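Long-range contact in tryptophan halogenase (Shewanella frigidimarina, PDB 2PYX), which probably acts as a flavin-dependent halogenase of tryptophan or a related substrate, using FAD: residues S143-I157 / R500-L514. Sequence-based numbering, arbitrary orientation.
Sequences SQQVLTQLGLAPKSI and RTQALSKNLPTNREL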
loop_
_atom_site.group_PDB
_atom_site.type_symbol
_atom_site.label_atom_id
_atom_site.label_comp_id
_atom_site.label_asym_id
_atom_site.label_seq_id
_atom_site.Cartn_x
_atom_site.Cartn_y
_atom_site.Cartn_z
ATOM N N SER A 143 -21.157 -2.761 1.408
ATOM C CA SER A 143 -21.646 -2.615 2.784
ATOM C C SER A 143 -20.666 -1.842 3.655
ATOM O O SER A 143 -21.021 -1.339 4.713
ATOM C CB SER A 143 -21.951 -3.988 3.413
ATOM O OG SER A 143 -20.786 -4.783 3.512
ATOM N N GLN A 144 -19.417 -1.697 3.210
ATOM C CA GLN A 144 -18.387 -1.102 4.069
ATOM C C GLN A 144 -18.565 0.357 4.385
ATOM O O GLN A 144 -18.064 0.849 5.395
ATOM C CB GLN A 144 -17.000 -1.294 3.440
ATOM C CG GLN A 144 -16.428 -2.598 3.805
ATOM C CD GLN A 144 -15.051 -2.883 3.226
ATOM O OE1 GLN A 144 -14.767 -2.493 2.113
ATOM N NE2 GLN A 144 -14.229 -3.644 3.968
ATOM N N GLN A 145 -19.234 1.105 3.521
ATOM C CA GLN A 145 -19.437 2.527 3.813
ATOM C C GLN A 145 -20.201 2.653 5.120
ATOM O O GLN A 145 -19.720 3.270 6.072
ATOM C CB GLN A 145 -20.147 3.266 2.679
ATOM C CG GLN A 145 -20.517 4.733 2.928
ATOM C CD GLN A 145 -19.314 5.611 3.326
ATOM O OE1 GLN A 145 -18.526 5.253 4.210
ATOM N NE2 GLN A 145 -19.174 6.747 2.676
ATOM N N VAL A 146 -21.346 1.982 5.181
ATOM C CA VAL A 146 -22.190 2.001 6.366
ATOM C C VAL A 146 -21.486 1.360 7.569
ATOM O O VAL A 146 -21.512 1.922 8.654
ATOM C CB VAL A 146 -23.557 1.318 6.077
ATOM C CG1 VAL A 146 -24.319 1.114 7.364
ATOM C CG2 VAL A 146 -24.363 2.158 5.083
ATOM N N LEU A 147 -20.830 0.215 7.369
ATOM C CA LEU A 147 -20.241 -0.511 8.473
ATOM C C LEU A 147 -19.043 0.222 9.083
ATOM O O LEU A 147 -18.873 0.268 10.287
ATOM C CB LEU A 147 -19.869 -1.924 8.029
ATOM C CG LEU A 147 -21.065 -2.749 7.513
ATOM C CD1 LEU A 147 -20.646 -4.040 6.834
ATOM C CD2 LEU A 147 -22.027 -3.071 8.630
ATOM N N THR A 148 -18.203 0.812 8.243
ATOM C CA THR A 148 -17.049 1.541 8.743
ATOM C C THR A 148 -17.478 2.847 9.423
ATOM O O THR A 148 -16.838 3.274 10.375
ATOM C CB THR A 148 -15.985 1.781 7.639
ATOM O OG1 THR A 148 -16.563 2.528 6.578
ATOM C CG2 THR A 148 -15.450 0.467 7.124
ATOM N N GLN A 149 -18.557 3.469 8.934
ATOM C CA GLN A 149 -19.097 4.662 9.611
ATOM C C GLN A 149 -19.482 4.319 11.057
ATOM O O GLN A 149 -19.356 5.142 11.979
ATOM C CB GLN A 149 -20.291 5.202 8.840
ATOM C CG GLN A 149 -19.875 5.958 7.579
ATOM C CD GLN A 149 -21.047 6.337 6.665
ATOM O OE1 GLN A 149 -20.927 7.262 5.856
ATOM N NE2 GLN A 149 -22.180 5.634 6.796
ATOM N N LEU A 150 -19.949 3.096 11.241
ATOM C CA LEU A 150 -20.321 2.573 12.564
ATOM C C LEU A 150 -19.159 2.033 13.394
ATOM O O LEU A 150 -19.369 1.510 14.489
ATOM C CB LEU A 150 -21.328 1.465 12.363
ATOM C CG LEU A 150 -22.694 1.903 11.861
ATOM C CD1 LEU A 150 -23.500 0.707 11.479
ATOM C CD2 LEU A 150 -23.428 2.713 12.943
ATOM N N GLY A 151 -17.933 2.116 12.872
ATOM C CA GLY A 151 -16.752 1.645 13.564
ATOM C C GLY A 151 -16.651 0.142 13.687
ATOM O O GLY A 151 -15.974 -0.367 14.602
ATOM N N LEU A 152 -17.257 -0.568 12.752
ATOM C CA LEU A 152 -17.281 -2.009 12.849
ATOM C C LEU A 152 -16.125 -2.719 12.131
ATOM O O LEU A 152 -15.545 -2.185 11.166
ATOM C CB LEU A 152 -18.607 -2.549 12.357
ATOM C CG LEU A 152 -19.885 -1.946 12.988
ATOM C CD1 LEU A 152 -21.117 -2.526 12.342
ATOM C CD2 LEU A 152 -19.877 -2.222 14.493
ATOM N N ALA A 153 -15.836 -3.924 12.599
ATOM C CA ALA A 153 -14.739 -4.722 12.092
ATOM C C ALA A 153 -15.126 -5.427 10.769
ATOM O O ALA A 153 -16.281 -5.387 10.356
ATOM C CB ALA A 153 -14.336 -5.720 13.119
ATOM N N PRO A 154 -14.143 -6.035 10.075
ATOM C CA PRO A 154 -14.437 -6.788 8.842
ATOM C C PRO A 154 -14.782 -8.268 9.032
ATOM O O PRO A 154 -15.004 -8.984 8.059
ATOM C CB PRO A 154 -13.095 -6.728 8.088
ATOM C CG PRO A 154 -12.091 -6.664 9.169
ATOM C CD PRO A 154 -12.693 -5.948 10.319
ATOM N N LYS A 155 -14.780 -8.710 10.287
ATOM C CA LYS A 155 -14.990 -10.122 10.598
ATOM C C LYS A 155 -15.403 -10.247 12.062
ATOM O O LYS A 155 -15.369 -9.286 12.789
ATOM C CB LYS A 155 -13.710 -10.938 10.304
ATOM C CG LYS A 155 -12.513 -10.559 11.193
ATOM C CD LYS A 155 -11.208 -11.149 10.696
ATOM C CE LYS A 155 -11.171 -12.668 10.743
ATOM N NZ LYS A 155 -9.861 -13.248 10.221
ATOM N N SER A 156 -15.790 -11.461 12.456
ATOM C CA SER A 156 -16.204 -11.774 13.820
ATOM C C SER A 156 -15.137 -12.628 14.483
ATOM O O SER A 156 -14.265 -13.166 13.800
ATOM C CB SER A 156 -17.510 -12.567 13.777
ATOM O OG SER A 156 -17.323 -13.799 13.094
ATOM N N ILE A 157 -15.223 -12.786 15.804
ATOM C CA ILE A 157 -14.229 -13.596 16.546
ATOM C C ILE A 157 -14.272 -15.082 16.130
ATOM O O ILE A 157 -13.266 -15.815 16.251
ATOM C CB ILE A 157 -14.376 -13.364 18.078
ATOM C CG1 ILE A 157 -13.201 -13.953 18.863
ATOM C CG2 ILE A 157 -15.730 -13.922 18.598
ATOM C CD1 ILE A 157 -11.834 -13.571 18.352
ATOM N N ARG A 500 -27.706 -7.217 2.839
ATOM C CA ARG A 500 -26.460 -7.672 3.440
ATOM C C ARG A 500 -25.875 -6.637 4.385
ATOM O O ARG A 500 -25.366 -6.981 5.447
ATOM C CB ARG A 500 -25.441 -8.004 2.353
ATOM C CG ARG A 500 -24.156 -8.545 2.873
ATOM C CD ARG A 500 -23.399 -9.212 1.753
ATOM N NE ARG A 500 -22.089 -9.633 2.202
ATOM C CZ ARG A 500 -21.041 -8.814 2.332
ATOM N NH1 ARG A 500 -21.133 -7.510 2.033
ATOM N NH2 ARG A 500 -19.893 -9.299 2.767
ATOM N N THR A 501 -25.882 -5.373 3.969
ATOM C CA THR A 501 -25.433 -4.277 4.802
ATOM C C THR A 501 -26.200 -4.263 6.127
ATOM O O THR A 501 -25.616 -4.167 7.218
ATOM C CB THR A 501 -25.608 -2.923 4.079
ATOM O OG1 THR A 501 -24.883 -2.956 2.838
ATOM C CG2 THR A 501 -25.125 -1.784 4.938
ATOM N N GLN A 502 -27.520 -4.370 6.028
ATOM C CA GLN A 502 -28.344 -4.333 7.221
ATOM C C GLN A 502 -27.996 -5.507 8.135
ATOM O O GLN A 502 -27.861 -5.316 9.347
ATOM C CB GLN A 502 -29.826 -4.318 6.837
ATOM C CG GLN A 502 -30.775 -4.275 8.024
ATOM C CD GLN A 502 -31.033 -2.858 8.541
ATOM O OE1 GLN A 502 -30.182 -1.961 8.443
ATOM N NE2 GLN A 502 -32.227 -2.656 9.097
ATOM N N ALA A 503 -27.833 -6.699 7.565
ATOM C CA ALA A 503 -27.571 -7.886 8.390
ATOM C C ALA A 503 -26.228 -7.729 9.092
ATOM O O ALA A 503 -26.112 -7.913 10.302
ATOM C CB ALA A 503 -27.611 -9.150 7.568
ATOM N N LEU A 504 -25.200 -7.338 8.344
ATOM C CA LEU A 504 -23.877 -7.184 8.937
ATOM C C LEU A 504 -23.843 -6.082 9.974
ATOM O O LEU A 504 -23.109 -6.179 10.966
ATOM C CB LEU A 504 -22.826 -6.903 7.849
ATOM C CG LEU A 504 -22.511 -8.100 6.971
ATOM C CD1 LEU A 504 -21.639 -7.686 5.804
ATOM C CD2 LEU A 504 -21.804 -9.196 7.734
ATOM N N SER A 505 -24.612 -5.016 9.770
ATOM C CA SER A 505 -24.587 -3.881 10.695
ATOM C C SER A 505 -25.059 -4.278 12.091
ATOM O O SER A 505 -24.684 -3.659 13.086
ATOM C CB SER A 505 -25.414 -2.696 10.171
ATOM O OG SER A 505 -26.811 -2.906 10.377
ATOM N N LYS A 506 -25.858 -5.334 12.134
ATOM C CA LYS A 506 -26.405 -5.835 13.393
ATOM C C LYS A 506 -25.543 -6.898 14.060
ATOM O O LYS A 506 -25.698 -7.178 15.248
ATOM C CB LYS A 506 -27.821 -6.355 13.101
ATOM C CG LYS A 506 -28.700 -5.214 12.629
ATOM C CD LYS A 506 -30.086 -5.611 12.228
ATOM C CE LYS A 506 -30.895 -4.365 11.879
ATOM N NZ LYS A 506 -30.836 -3.288 12.931
ATOM N N ASN A 507 -24.579 -7.464 13.349
ATOM C CA ASN A 507 -23.860 -8.610 13.852
ATOM C C ASN A 507 -22.355 -8.417 14.078
ATOM O O ASN A 507 -21.760 -9.080 14.927
ATOM C CB ASN A 507 -24.219 -9.761 12.951
ATOM C CG ASN A 507 -25.666 -10.216 13.187
ATOM O OD1 ASN A 507 -25.965 -10.792 14.254
ATOM N ND2 ASN A 507 -26.580 -9.894 12.253
ATOM N N LEU A 508 -21.743 -7.465 13.383
ATOM C CA LEU A 508 -20.288 -7.295 13.498
ATOM C C LEU A 508 -19.892 -6.514 14.745
ATOM O O LEU A 508 -20.633 -5.638 15.214
ATOM C CB LEU A 508 -19.731 -6.578 12.252
ATOM C CG LEU A 508 -19.673 -7.368 10.945
ATOM C CD1 LEU A 508 -19.469 -6.434 9.744
ATOM C CD2 LEU A 508 -18.603 -8.439 10.976
ATOM N N PRO A 509 -18.723 -6.852 15.322
ATOM C CA PRO A 509 -18.218 -6.146 16.477
ATOM C C PRO A 509 -17.538 -4.841 16.089
ATOM O O PRO A 509 -17.122 -4.675 14.921
ATOM C CB PRO A 509 -17.160 -7.093 17.008
ATOM C CG PRO A 509 -16.625 -7.793 15.778
ATOM C CD PRO A 509 -17.816 -7.943 14.892
ATOM N N THR A 510 -17.372 -3.956 17.052
ATOM C CA THR A 510 -16.463 -2.831 16.868
ATOM C C THR A 510 -15.022 -3.344 16.831
ATOM O O THR A 510 -14.701 -4.449 17.276
ATOM C CB THR A 510 -16.560 -1.804 17.980
ATOM O OG1 THR A 510 -16.122 -2.389 19.211
ATOM C CG2 THR A 510 -17.959 -1.264 18.111
ATOM N N ASN A 511 -14.123 -2.520 16.300
ATOM C CA ASN A 511 -12.752 -2.933 16.223
ATOM C C ASN A 511 -12.161 -3.249 17.573
ATOM O O ASN A 511 -11.540 -4.281 17.713
ATOM C CB ASN A 511 -11.919 -1.870 15.530
ATOM C CG ASN A 511 -12.325 -1.698 14.087
ATOM O OD1 ASN A 511 -12.274 -2.654 13.311
ATOM N ND2 ASN A 511 -12.733 -0.494 13.728
ATOM N N ARG A 512 -12.361 -2.376 18.561
ATOM C CA ARG A 512 -11.774 -2.612 19.878
ATOM C C ARG A 512 -12.389 -3.854 20.540
ATOM O O ARG A 512 -11.657 -4.663 21.100
ATOM C CB ARG A 512 -11.864 -1.396 20.810
ATOM C CG ARG A 512 -10.905 -1.584 21.995
ATOM C CD ARG A 512 -10.693 -0.346 22.812
ATOM N NE ARG A 512 -9.981 0.748 22.152
ATOM C CZ ARG A 512 -8.661 0.837 21.994
ATOM N NH1 ARG A 512 -7.847 -0.161 22.311
ATOM N NH2 ARG A 512 -8.153 1.923 21.430
ATOM N N GLU A 513 -13.701 -4.018 20.468
ATOM C CA GLU A 513 -14.295 -5.207 21.099
ATOM C C GLU A 513 -13.751 -6.507 20.479
ATOM O O GLU A 513 -13.475 -7.469 21.200
ATOM C CB GLU A 513 -15.829 -5.109 21.188
ATOM C CG GLU A 513 -16.682 -5.859 20.233
ATOM C CD GLU A 513 -18.148 -5.450 20.353
ATOM O OE1 GLU A 513 -18.767 -5.662 21.438
ATOM O OE2 GLU A 513 -18.702 -4.929 19.363
ATOM N N LEU A 514 -13.508 -6.499 19.161
ATOM C CA LEU A 514 -12.946 -7.650 18.472
ATOM C C LEU A 514 -11.484 -7.873 18.871
ATOM O O LEU A 514 -11.098 -8.986 19.230
ATOM C CB LEU A 514 -13.098 -7.502 16.942
ATOM C CG LEU A 514 -12.462 -8.609 16.124
ATOM C CD1 LEU A 514 -13.001 -9.999 16.572
ATOM C CD2 LEU A 514 -12.654 -8.411 14.613
#
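Leu508, in the link between helix 484-507 and helix 511-520, spreads its two methyls over the loop that follows helix 144-149: CD1 lies 3.4 Å from Ala153 O and also meets Leu147 CD1, while CD2 sits 3.8 Å from Lys155 O. Its CG is anti to the carbonyl carbon, which turns both branches into that loop. Cut back to an alanine, the residue would lose both methyls, and a gap would probably open between Leu147 and the backbone of Lys155. Leu514 does similar work one helix further on. With CG anti to the backbone N (chi1 176°), it straddles the loop leading out to Ile157, its CD2 against Ala153 CB at 3.5 Å and its CD1 against Ile157 CB at 3.9 Å. Between these leucines the backbones join in a single bridge. Ala153 N donates to Pro509 O at 2.8 Å, nearly straight at 164°, and a weak bond runs from Asn511 N to Gly151 O. Leu152 tucks in beside them, CD2 3.6 Å from Leu508 O. Lys155 O is buried here without a polar partner. Upstream, helix 144-149 and the 500-507 segment of helix 484-507 run nearly parallel, 19° apart, with Leu147 CD1 on Leu504 CB. Beyond the pair, strand 108-112 packs on Gln145 and Thr148, while Phe88 of strand 87-95 touches both Pro154 and Leu514.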